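Local structure of uncharacterized protein (Pyrococcus furiosus, 4XLZ) at residues A[36-41]-A[64-69]; A[109-114]-A[146-151]; A[114-119]-A[151-156]; A[139-144]-A[187-192]. The protein probably removes an acetyl group from N,N'-diacetylchitobiose, acting as a metal-dependent deacetylase of the CE-14 family. All coordinates share one frame; numbering follows the deposited sequence.

Contact 1: A[36-41]-A[64-69]. With CD (cadmium ion), chain G.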
# COMPACT_ATOMS: atom_id res chain seq x y z
N CYS A 36 -23.48 -3.31 17.23
CA CYS A 36 -22.33 -3.75 17.99
C CYS A 36 -21.33 -4.30 17.04
O CYS A 36 -21.57 -5.20 16.26
CB CYS A 36 -22.76 -4.90 18.94
SG CYS A 36 -24.06 -4.26 20.13
N ILE A 37 -20.15 -3.64 17.02
CA ILE A 37 -19.07 -3.97 16.07
C ILE A 37 -18.04 -4.85 16.75
O ILE A 37 -17.50 -4.48 17.88
CB ILE A 37 -18.41 -2.65 15.65
CG1 ILE A 37 -19.54 -1.81 14.93
CG2 ILE A 37 -17.35 -3.02 14.54
CD1 ILE A 37 -18.94 -0.45 14.33
N GLU A 38 -17.77 -5.99 16.19
CA GLU A 38 -16.81 -6.98 16.75
C GLU A 38 -15.73 -7.24 15.76
O GLU A 38 -15.96 -7.46 14.58
CB GLU A 38 -17.45 -8.34 17.17
CG GLU A 38 -18.36 -8.92 16.04
CD GLU A 38 -19.04 -10.23 16.46
OE1 GLU A 38 -18.90 -10.62 17.62
OE2 GLU A 38 -19.61 -10.95 15.56
N PRO A 39 -14.52 -7.40 16.25
CA PRO A 39 -13.41 -7.75 15.33
C PRO A 39 -13.51 -9.14 14.76
O PRO A 39 -13.28 -9.34 13.55
CB PRO A 39 -12.12 -7.63 16.25
CG PRO A 39 -12.49 -6.62 17.32
CD PRO A 39 -14.08 -6.86 17.59
N HIS A 40 -13.91 -10.13 15.66
CA HIS A 40 -14.02 -11.54 15.25
C HIS A 40 -15.37 -12.06 15.76
O HIS A 40 -15.96 -11.45 16.64
CB HIS A 40 -12.90 -12.35 16.01
CG HIS A 40 -11.55 -11.79 15.75
ND1 HIS A 40 -10.80 -11.28 16.81
CD2 HIS A 40 -10.79 -11.76 14.63
CE1 HIS A 40 -9.62 -10.91 16.30
NE2 HIS A 40 -9.58 -11.19 14.99
N PRO A 41 -15.80 -13.19 15.14
CA PRO A 41 -17.04 -13.83 15.65
C PRO A 41 -16.72 -14.29 17.16
O PRO A 41 -15.71 -14.91 17.45
CB PRO A 41 -17.14 -15.11 14.79
CG PRO A 41 -16.38 -14.75 13.51
CD PRO A 41 -15.18 -13.96 14.07
N TYR A 64 -25.29 -6.72 14.56
CA TYR A 64 -23.76 -6.88 14.64
C TYR A 64 -23.19 -6.47 13.27
O TYR A 64 -23.77 -6.71 12.21
CB TYR A 64 -23.38 -8.31 14.79
CG TYR A 64 -23.63 -8.90 16.17
CD1 TYR A 64 -24.19 -8.19 17.23
CD2 TYR A 64 -23.24 -10.21 16.31
CE1 TYR A 64 -24.35 -8.84 18.54
CE2 TYR A 64 -23.37 -10.89 17.58
CZ TYR A 64 -23.93 -10.16 18.58
OH TYR A 64 -24.13 -10.79 19.83
N ILE A 65 -21.98 -5.86 13.39
CA ILE A 65 -21.06 -5.86 12.23
C ILE A 65 -19.83 -6.67 12.67
O ILE A 65 -19.27 -6.29 13.73
CB ILE A 65 -20.60 -4.47 11.84
CG1 ILE A 65 -21.81 -3.65 11.36
CG2 ILE A 65 -19.60 -4.59 10.65
CD1 ILE A 65 -21.47 -2.11 11.14
N CYS A 66 -19.51 -7.71 11.95
CA CYS A 66 -18.31 -8.51 12.28
C CYS A 66 -17.29 -8.16 11.23
O CYS A 66 -17.45 -8.38 10.04
CB CYS A 66 -18.70 -10.01 12.30
SG CYS A 66 -17.32 -10.97 13.00
N MSE A 67 -16.13 -7.69 11.71
CA MSE A 67 -15.13 -7.14 10.73
C MSE A 67 -14.39 -8.20 9.98
O MSE A 67 -14.07 -8.06 8.81
CB MSE A 67 -14.02 -6.39 11.51
CG MSE A 67 -14.52 -5.28 12.47
SE MSE A 67 -15.54 -3.88 11.51
CE MSE A 67 -14.14 -3.15 10.49
N THR A 68 -14.14 -9.38 10.60
CA THR A 68 -13.35 -10.43 10.02
C THR A 68 -14.05 -11.81 10.08
O THR A 68 -15.14 -11.95 10.68
CB THR A 68 -11.93 -10.60 10.61
OG1 THR A 68 -12.06 -11.26 11.90
CG2 THR A 68 -11.19 -9.29 10.80
N ASP A 69 -13.46 -12.77 9.43
CA ASP A 69 -14.13 -14.09 9.26
C ASP A 69 -13.62 -15.10 10.30
O ASP A 69 -14.14 -16.21 10.33
CB ASP A 69 -13.81 -14.60 7.87
CG ASP A 69 -12.31 -14.63 7.50
OD1 ASP A 69 -11.47 -14.53 8.46
OD2 ASP A 69 -12.03 -14.70 6.26
CD CD G . -11.38 -11.11 19.05
O HOH W 1 -9.20 -12.42 19.47
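Thr-68 OG1 donates to Pro-39 O at 2.8 Å, coming in 24° out of the carbonyl plane, while the N-H of the same threonine gives that oxygen a weak second bond. The hydroxyl sits between backbone N and carbonyl carbon (chi1 76°), which also sets OG1 3.1 Å from CD2 of His-40. The hydroxyl bond, with the weak N-H bond beside it, probably helps to fix the chain just ahead of His-40, whose ND1 binds the cadmium ion at 2.3 Å and whose NE2 bonds to Asp-150. Before this turn the two strands run parallel: Ile-65 N bonds to Cys-36 O, Glu-38 N to Ile-65 O, and Met-67 N to Glu-38 O, the last at 2.9 Å and nearly straight. On one sheet face, CG2 of Ile-37 lies 3.6 Å from SE of Met-67, a selenomethionine whose chain is folded at chi2 and chi3. On the other, the extended Glu-38 side chain lies across Cys-66, with OE2 3.4 Å from SG. That sulfur also meets the ring of Pro-41. Glu-38 OE1 is taken by the backbone N of Cys-44 and, weakly, by that of Asp-42. Cutting the glutamate back to an alanine is likely to leave the Cys-44 N-H without its acceptor and open a gap beside Cys-66. The two strands begin and end the beta-alpha-beta unit 33-38, 43-57, 61-68; helix 43-57 packs on the Cys-36, Glu-38 and Tyr-64 face, helices 118-131 and 149-164 on the Ile-37 and Met-67 face.

Contact 2: A[109-114]-A[146-151]. With CD (cadmium ion), chain G.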
# COMPACT_ATOMS: atom_id res chain seq x y z
N TYR A 109 -13.40 -9.46 5.95
CA TYR A 109 -11.90 -9.32 5.86
C TYR A 109 -11.25 -10.54 6.58
O TYR A 109 -11.85 -11.09 7.54
CB TYR A 109 -11.42 -7.96 6.53
CG TYR A 109 -11.92 -6.79 5.67
CD1 TYR A 109 -11.21 -6.48 4.52
CD2 TYR A 109 -13.00 -6.06 6.07
CE1 TYR A 109 -11.64 -5.46 3.66
CE2 TYR A 109 -13.44 -4.94 5.24
CZ TYR A 109 -12.77 -4.75 4.06
OH TYR A 109 -13.30 -3.75 3.24
N ARG A 110 -10.12 -10.98 6.08
CA ARG A 110 -9.55 -12.17 6.70
C ARG A 110 -8.97 -11.79 8.08
O ARG A 110 -8.29 -10.81 8.30
CB ARG A 110 -8.44 -12.77 5.85
CG ARG A 110 -7.95 -14.12 6.50
CD ARG A 110 -6.97 -14.85 5.50
NE ARG A 110 -7.78 -15.33 4.30
CZ ARG A 110 -7.22 -15.88 3.23
NH1 ARG A 110 -5.89 -16.00 3.15
NH2 ARG A 110 -7.97 -16.28 2.21
N ASP A 111 -9.26 -12.68 9.04
CA ASP A 111 -8.66 -12.58 10.41
C ASP A 111 -7.17 -12.46 10.33
O ASP A 111 -6.50 -13.16 9.59
CB ASP A 111 -9.08 -13.96 11.03
CG ASP A 111 -8.70 -14.13 12.44
OD1 ASP A 111 -8.20 -13.25 13.17
OD2 ASP A 111 -8.97 -15.31 12.90
N THR A 112 -6.69 -11.48 11.11
CA THR A 112 -5.25 -11.07 11.25
C THR A 112 -4.86 -10.13 10.10
O THR A 112 -3.70 -9.69 10.06
CB THR A 112 -4.17 -12.18 11.36
OG1 THR A 112 -4.00 -12.94 10.17
CG2 THR A 112 -4.56 -13.13 12.61
N GLU A 113 -5.82 -9.84 9.20
CA GLU A 113 -5.53 -9.06 7.96
C GLU A 113 -6.57 -7.98 7.88
O GLU A 113 -6.73 -7.41 6.72
CB GLU A 113 -5.54 -9.97 6.72
CG GLU A 113 -4.56 -11.19 6.94
CD GLU A 113 -4.34 -12.04 5.74
OE1 GLU A 113 -3.53 -12.98 5.84
OE2 GLU A 113 -5.09 -11.87 4.66
N LEU A 114 -7.20 -7.49 8.92
CA LEU A 114 -8.12 -6.35 8.78
C LEU A 114 -7.34 -5.10 8.36
O LEU A 114 -6.49 -4.71 9.16
CB LEU A 114 -8.82 -6.14 10.15
CG LEU A 114 -9.81 -4.95 10.10
CD1 LEU A 114 -11.02 -5.20 9.07
CD2 LEU A 114 -10.41 -4.72 11.51
N GLU A 146 -3.10 -4.17 24.48
CA GLU A 146 -3.84 -4.89 23.45
C GLU A 146 -2.94 -5.17 22.28
O GLU A 146 -2.50 -4.20 21.61
CB GLU A 146 -5.08 -4.12 23.02
CG GLU A 146 -5.84 -4.81 21.89
CD GLU A 146 -6.17 -6.30 22.21
OE1 GLU A 146 -7.02 -6.41 23.15
OE2 GLU A 146 -5.62 -7.18 21.54
N SER A 147 -2.66 -6.42 21.98
CA SER A 147 -1.64 -6.81 21.01
C SER A 147 -2.24 -7.30 19.67
O SER A 147 -1.46 -7.70 18.78
CB SER A 147 -0.78 -7.90 21.56
OG SER A 147 -0.11 -7.28 22.73
N HIS A 148 -3.61 -7.31 19.56
CA HIS A 148 -4.17 -7.87 18.30
C HIS A 148 -4.53 -6.64 17.39
O HIS A 148 -5.41 -5.84 17.73
CB HIS A 148 -5.48 -8.65 18.63
CG HIS A 148 -5.80 -9.62 17.52
ND1 HIS A 148 -5.78 -9.26 16.17
CD2 HIS A 148 -6.05 -10.95 17.55
CE1 HIS A 148 -6.01 -10.33 15.42
NE2 HIS A 148 -6.17 -11.39 16.26
N PRO A 149 -3.87 -6.60 16.25
CA PRO A 149 -4.10 -5.38 15.36
C PRO A 149 -5.58 -5.36 14.91
O PRO A 149 -6.15 -4.29 14.72
CB PRO A 149 -3.19 -5.64 14.15
CG PRO A 149 -2.89 -7.13 14.14
CD PRO A 149 -2.83 -7.50 15.68
N ASP A 150 -6.26 -6.56 14.78
CA ASP A 150 -7.66 -6.47 14.35
C ASP A 150 -8.47 -5.76 15.44
O ASP A 150 -9.49 -5.13 15.16
CB ASP A 150 -8.30 -7.89 14.19
CG ASP A 150 -7.74 -8.69 13.04
OD1 ASP A 150 -7.98 -9.93 12.97
OD2 ASP A 150 -7.02 -8.17 12.11
N HIS A 151 -8.15 -5.97 16.74
CA HIS A 151 -8.93 -5.28 17.77
C HIS A 151 -8.65 -3.77 17.78
O HIS A 151 -9.61 -2.99 17.84
CB HIS A 151 -8.52 -5.91 19.14
CG HIS A 151 -9.32 -7.15 19.43
ND1 HIS A 151 -10.02 -7.28 20.60
CD2 HIS A 151 -9.61 -8.21 18.63
CE1 HIS A 151 -10.69 -8.47 20.54
NE2 HIS A 151 -10.39 -9.08 19.40
CD CD G . -11.38 -11.11 19.05
O HOH W 2 -6.90 -13.89 15.40
O HOH W 3 -5.41 -6.06 11.37
O HOH W 1 -9.20 -12.42 19.47
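Asp-150 spreads its two carboxylate oxygens over the backbone of the 109-114 loop. OD1 accepts from Thr-112 N at 2.7 Å through its syn lone pair, whereas Leu-114 N reaches OD2 at 3.3 Å from above the carboxylate plane, 37° out of it. With CG beside its own backbone N (chi1 -69°), the carboxylate swings off the first helical turn into the type II turn from Arg-110 to Glu-113. Water 3 joins OD2 to Leu-114 O. OD1 also accepts from His-40, although Asp-111 OD1, another acceptor, lies only 3.3 Å from it. Water 2 links Asp-111 OD1 to NE2 of His-148, 2.7 Å from each; Asp-111 OD2 is held by Met-72 N. His-148 is the N-cap of helix 149-164: CG lies opposite the backbone N (chi1 -160°), and ND1 accepts from Asp-150 N at 3.1 Å. With an asparagine in place of Asp-150, whichever way the amide turned, its NH2 would probably face a donor: Leu-114 N in one case, Thr-112 N and His-40 NE2 in the other. His-151, the residue after Asp-150, binds the cadmium ion through NE2 at 2.3 Å. The HPDH run from His-148 to His-151 matches the HxxH motif of the PIG-L/LmbE deacetylases, which supplies a metal ligand in this family.

Contact 3: A[114-119]-A[151-156]. With CD (cadmium ion), chain G.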
# COMPACT_ATOMS: atom_id res chain seq x y z
N LEU A 114 -7.20 -7.49 8.92
CA LEU A 114 -8.12 -6.35 8.78
C LEU A 114 -7.34 -5.10 8.36
O LEU A 114 -6.49 -4.71 9.16
CB LEU A 114 -8.82 -6.14 10.15
CG LEU A 114 -9.81 -4.95 10.10
CD1 LEU A 114 -11.02 -5.20 9.07
CD2 LEU A 114 -10.41 -4.72 11.51
N PRO A 115 -7.63 -4.47 7.24
CA PRO A 115 -6.88 -3.23 6.96
C PRO A 115 -7.23 -2.11 7.85
O PRO A 115 -8.35 -2.04 8.40
CB PRO A 115 -7.30 -2.90 5.50
CG PRO A 115 -7.91 -4.22 4.95
CD PRO A 115 -8.54 -4.89 6.16
N TYR A 116 -6.30 -1.13 7.89
CA TYR A 116 -6.65 0.15 8.53
C TYR A 116 -6.67 1.18 7.37
O TYR A 116 -5.60 1.69 6.96
CB TYR A 116 -5.62 0.54 9.63
CG TYR A 116 -5.97 1.83 10.25
CD1 TYR A 116 -5.21 3.00 9.96
CD2 TYR A 116 -7.11 1.96 11.07
CE1 TYR A 116 -5.51 4.23 10.59
CE2 TYR A 116 -7.47 3.18 11.64
CZ TYR A 116 -6.67 4.34 11.36
OH TYR A 116 -6.97 5.57 11.90
N SER A 117 -7.85 1.40 6.81
CA SER A 117 -7.86 2.16 5.55
C SER A 117 -9.24 2.80 5.40
O SER A 117 -10.27 2.44 5.98
CB SER A 117 -7.65 1.18 4.38
OG SER A 117 -8.77 0.28 4.26
N ARG A 118 -9.23 3.81 4.45
CA ARG A 118 -10.50 4.46 4.03
C ARG A 118 -11.49 3.43 3.48
O ARG A 118 -12.69 3.57 3.81
CB ARG A 118 -10.09 5.48 2.95
CG ARG A 118 -11.42 6.18 2.36
CD ARG A 118 -10.98 7.16 1.21
NE ARG A 118 -10.45 6.26 0.16
CZ ARG A 118 -9.60 6.71 -0.74
NH1 ARG A 118 -9.45 8.07 -0.83
NH2 ARG A 118 -9.02 5.86 -1.62
N GLU A 119 -11.00 2.42 2.76
CA GLU A 119 -11.94 1.42 2.23
C GLU A 119 -12.76 0.79 3.38
O GLU A 119 -14.00 0.59 3.24
CB GLU A 119 -11.11 0.40 1.47
CG GLU A 119 -12.04 -0.76 1.03
CD GLU A 119 -11.33 -1.81 0.26
OE1 GLU A 119 -10.09 -1.94 0.34
OE2 GLU A 119 -12.00 -2.54 -0.46
N HIS A 151 -8.15 -5.97 16.74
CA HIS A 151 -8.93 -5.28 17.77
C HIS A 151 -8.65 -3.77 17.78
O HIS A 151 -9.61 -2.99 17.84
CB HIS A 151 -8.52 -5.91 19.14
CG HIS A 151 -9.32 -7.15 19.43
ND1 HIS A 151 -10.02 -7.28 20.60
CD2 HIS A 151 -9.61 -8.21 18.63
CE1 HIS A 151 -10.69 -8.47 20.54
NE2 HIS A 151 -10.39 -9.08 19.40
N ARG A 152 -7.36 -3.37 17.73
CA ARG A 152 -7.07 -1.93 17.77
C ARG A 152 -7.71 -1.24 16.51
O ARG A 152 -8.36 -0.20 16.67
CB ARG A 152 -5.56 -1.72 17.67
CG ARG A 152 -4.80 -2.25 18.90
CD ARG A 152 -3.32 -1.85 18.80
NE ARG A 152 -2.61 -2.47 17.68
CZ ARG A 152 -1.71 -3.39 17.74
NH1 ARG A 152 -1.42 -4.02 18.91
NH2 ARG A 152 -1.12 -3.82 16.64
N ARG A 153 -7.54 -1.89 15.38
CA ARG A 153 -8.10 -1.27 14.16
C ARG A 153 -9.64 -1.20 14.19
O ARG A 153 -10.20 -0.18 13.72
CB ARG A 153 -7.62 -1.99 12.93
CG ARG A 153 -6.07 -1.78 12.72
CD ARG A 153 -5.52 -2.67 11.64
NE ARG A 153 -4.13 -2.30 11.47
CZ ARG A 153 -3.47 -2.55 10.36
NH1 ARG A 153 -3.99 -3.31 9.33
NH2 ARG A 153 -2.18 -2.01 10.25
N THR A 154 -10.31 -2.26 14.73
CA THR A 154 -11.75 -2.12 14.78
C THR A 154 -12.17 -0.94 15.59
O THR A 154 -13.14 -0.21 15.24
CB THR A 154 -12.30 -3.46 15.38
OG1 THR A 154 -12.04 -4.53 14.49
CG2 THR A 154 -13.85 -3.35 15.54
N GLY A 155 -11.51 -0.74 16.78
CA GLY A 155 -11.90 0.39 17.62
C GLY A 155 -11.73 1.77 16.92
O GLY A 155 -12.64 2.57 16.95
N PHE A 156 -10.54 1.92 16.37
CA PHE A 156 -10.30 3.25 15.73
C PHE A 156 -11.19 3.43 14.54
O PHE A 156 -11.75 4.51 14.38
CB PHE A 156 -8.80 3.29 15.25
CG PHE A 156 -7.78 3.50 16.37
CD1 PHE A 156 -7.92 4.59 17.23
CD2 PHE A 156 -6.76 2.53 16.49
CE1 PHE A 156 -6.92 4.77 18.25
CE2 PHE A 156 -5.78 2.71 17.54
CZ PHE A 156 -5.89 3.83 18.41
CD CD G . -11.38 -11.11 19.05
O HOH W 1 -9.20 -12.42 19.47
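The guanidinium of Arg-153 meets the 114-119 loop with both an edge and a face. At its edge, NH1 donates to Leu-114 O at 2.9 Å; the oxygen lies only 3° out of the guanidinium plane and the bond is close to straight at 165°. Over one face sits CB of Tyr-116, 3.7 Å from NE and offset toward the rim. The arginine gets there because its CG lies beside the backbone N (chi1 -67°) and the chain is then fully extended as far as NE, running out from helix 149-164 along the loop. The Tyr-116 ring continues past it toward the next turn, where CE2 packs 3.8 Å from CB of Phe-156; these two side chains cross at a slant, and the phenylalanine ring itself leads away. On the inner side, Leu-114 and Thr-154 meet at about a right angle, CD2 lying 3.4 Å from OG1, a hydroxyl already bonded to the Asp-150 carbonyl and so able to sit against a methyl group. Tyr-116 OH is bonded to Glu-160 further along the same helix, while Phe-156 makes a cation-pi contact with Arg-152 of the fifth subunit and Arg-153 packs on Tyr-116 of the third. Chemically, a planar cation fixed at its edge by a carbonyl and over one face by a CH2 group probably has little freedom to turn. Its NH2 meanwhile bonds to a Tris molecule, probably from the crystallisation liquor, and this is consistent with Arg-153 facing a place where small molecules can bind.

Contact 4: A[139-144]-A[187-192]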
# COMPACT_ATOMS: atom_id res chain seq x y z
N PRO A 139 -14.79 -2.06 20.40
CA PRO A 139 -13.68 -2.13 21.39
C PRO A 139 -13.00 -0.82 21.64
O PRO A 139 -12.89 -0.02 20.69
CB PRO A 139 -12.67 -3.13 20.76
CG PRO A 139 -13.56 -3.98 19.78
CD PRO A 139 -14.57 -2.93 19.23
N ASP A 140 -12.49 -0.60 22.83
CA ASP A 140 -11.70 0.59 23.13
C ASP A 140 -10.30 0.36 22.53
O ASP A 140 -9.55 -0.48 23.02
CB ASP A 140 -11.63 0.65 24.67
CG ASP A 140 -10.82 1.82 25.17
OD1 ASP A 140 -10.92 2.16 26.41
OD2 ASP A 140 -10.06 2.45 24.38
N PRO A 141 -9.93 1.15 21.51
CA PRO A 141 -8.60 0.85 20.88
C PRO A 141 -7.44 1.33 21.73
O PRO A 141 -6.33 0.91 21.36
CB PRO A 141 -8.73 1.73 19.56
CG PRO A 141 -9.60 2.95 20.02
CD PRO A 141 -10.71 2.28 20.93
N TRP A 142 -7.71 1.99 22.80
CA TRP A 142 -6.60 2.41 23.70
C TRP A 142 -6.47 1.44 24.87
O TRP A 142 -5.69 1.75 25.83
CB TRP A 142 -6.91 3.78 24.28
CG TRP A 142 -6.93 4.82 23.13
CD1 TRP A 142 -5.83 5.33 22.47
CD2 TRP A 142 -8.11 5.39 22.55
NE1 TRP A 142 -6.28 6.23 21.49
CE2 TRP A 142 -7.67 6.29 21.53
CE3 TRP A 142 -9.47 5.30 22.85
CZ2 TRP A 142 -8.58 7.06 20.76
CZ3 TRP A 142 -10.40 6.00 22.04
CH2 TRP A 142 -9.92 6.88 21.04
N LEU A 143 -7.05 0.25 24.83
CA LEU A 143 -6.84 -0.71 25.97
C LEU A 143 -5.35 -1.00 26.11
O LEU A 143 -4.64 -1.42 25.17
CB LEU A 143 -7.57 -1.96 25.54
CG LEU A 143 -7.40 -3.14 26.57
CD1 LEU A 143 -8.19 -2.74 27.92
CD2 LEU A 143 -8.00 -4.46 26.03
N PRO A 144 -4.82 -0.87 27.36
CA PRO A 144 -3.38 -1.12 27.48
C PRO A 144 -3.00 -2.54 27.15
O PRO A 144 -3.74 -3.52 27.51
CB PRO A 144 -3.08 -0.76 28.98
CG PRO A 144 -4.19 0.31 29.32
CD PRO A 144 -5.44 -0.18 28.50
N ILE A 187 -21.61 6.69 21.21
CA ILE A 187 -20.64 5.52 21.06
C ILE A 187 -20.43 4.99 22.52
O ILE A 187 -20.31 5.79 23.50
CB ILE A 187 -19.32 6.05 20.58
CG1 ILE A 187 -19.54 6.41 19.12
CG2 ILE A 187 -18.23 4.91 20.66
CD1 ILE A 187 -18.24 7.23 18.63
N ALA A 188 -20.31 3.66 22.58
CA ALA A 188 -19.84 3.11 23.87
C ALA A 188 -18.74 2.12 23.57
O ALA A 188 -18.93 1.23 22.75
CB ALA A 188 -21.08 2.40 24.59
N LEU A 189 -17.62 2.24 24.30
CA LEU A 189 -16.43 1.37 24.03
C LEU A 189 -16.45 0.26 25.08
O LEU A 189 -16.44 0.54 26.30
CB LEU A 189 -15.14 2.17 24.15
CG LEU A 189 -15.18 3.34 23.10
CD1 LEU A 189 -13.84 4.05 23.38
CD2 LEU A 189 -15.26 2.83 21.67
N TYR A 190 -16.42 -0.97 24.59
CA TYR A 190 -16.26 -2.13 25.53
C TYR A 190 -14.83 -2.63 25.47
O TYR A 190 -13.99 -2.06 24.80
CB TYR A 190 -17.29 -3.22 25.23
CG TYR A 190 -17.24 -3.92 23.83
CD1 TYR A 190 -17.91 -3.35 22.67
CD2 TYR A 190 -16.48 -5.07 23.65
CE1 TYR A 190 -17.81 -4.04 21.49
CE2 TYR A 190 -16.43 -5.73 22.41
CZ TYR A 190 -17.06 -5.16 21.32
OH TYR A 190 -16.97 -5.88 20.14
N TYR A 191 -14.51 -3.71 26.20
CA TYR A 191 -13.13 -4.15 26.32
C TYR A 191 -12.25 -2.98 26.82
O TYR A 191 -11.21 -2.65 26.16
CB TYR A 191 -12.57 -4.77 25.03
CG TYR A 191 -13.02 -6.15 24.58
CD1 TYR A 191 -13.32 -7.16 25.53
CD2 TYR A 191 -13.11 -6.45 23.22
CE1 TYR A 191 -13.66 -8.42 25.10
CE2 TYR A 191 -13.47 -7.75 22.74
CZ TYR A 191 -13.76 -8.71 23.73
OH TYR A 191 -13.95 -9.94 23.26
N THR A 192 -12.70 -2.32 27.91
CA THR A 192 -12.05 -1.06 28.34
C THR A 192 -11.47 -1.16 29.72
O THR A 192 -12.09 -1.81 30.63
CB THR A 192 -13.04 0.07 28.22
OG1 THR A 192 -12.35 1.31 28.51
CG2 THR A 192 -14.29 -0.03 29.16
O HOH W 4 -10.42 -2.98 23.49
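Asp-140 bonds to the strand end through backbone and side chain alike. Its N donates to Tyr-190 O at 2.9 Å, and OD1 accepts from Thr-192 OG1 at 2.7 Å on its anti lone pair. OD2 turns back to take Trp-142 N at 2.9 Å, 36° above the carboxylate plane, an Asx turn within the type I turn from Asp-140 to Leu-143. With CG opposite the backbone N (chi1 179°), the carboxylate is carried away from that N to where OD1 meets Thr-192 and OD2 meets Trp-142 N. Water 4 bridges Asp-140 O and Tyr-191 O. Ring contacts centre on Pro-139: its N lies over one face of the Tyr-190 ring, with CD 3.9 Å from CZ, while its CB meets the edge of the Tyr-191 ring at CD2. Among the looser packing contacts, Leu-189 CB lies 3.9 Å from Asp-140 CB and its CD1 reaches the edge of the Trp-142 indole at CZ3. The Leu-143 methyl CD1 lies against a carbonyl oxygen, Tyr-191 O, at 3.5 Å. Tyr-190 OH bonds to Ile-37 O and Tyr-191 OH to the cadmium ligand Asp-43. The pairing joins the end of strand 135-139 to strand 186-190, outermost in this chain's parallel sheet, with helix 149-164 packed on Pro-139, Pro-141 and Trp-142 and helix 43-57 on the two tyrosines.

Contacts 1, 2 and 3 converge on one cadmium ion: contact 1 gives His-40, contacts 2 and 3 share His-151, and Asp-43 completes the protein ligands, as would suit the active-site metal of a deacetylase. The centre of contact 2 is about 11 Å from that of contact 1 and about 8 Å from that of contact 3. Asp-150 OD1 bonds to His-40 NE2 at 2.9 Å, so a residue of contact 2 positions a ligand of contact 1. Contact 4, its centre about 14 Å from that of contact 1, belongs to the same sheet; Tyr-191 CE2 lies 3.6 Å from CE1 of the metal-binding His-151, bringing 187-192 to the site's rim.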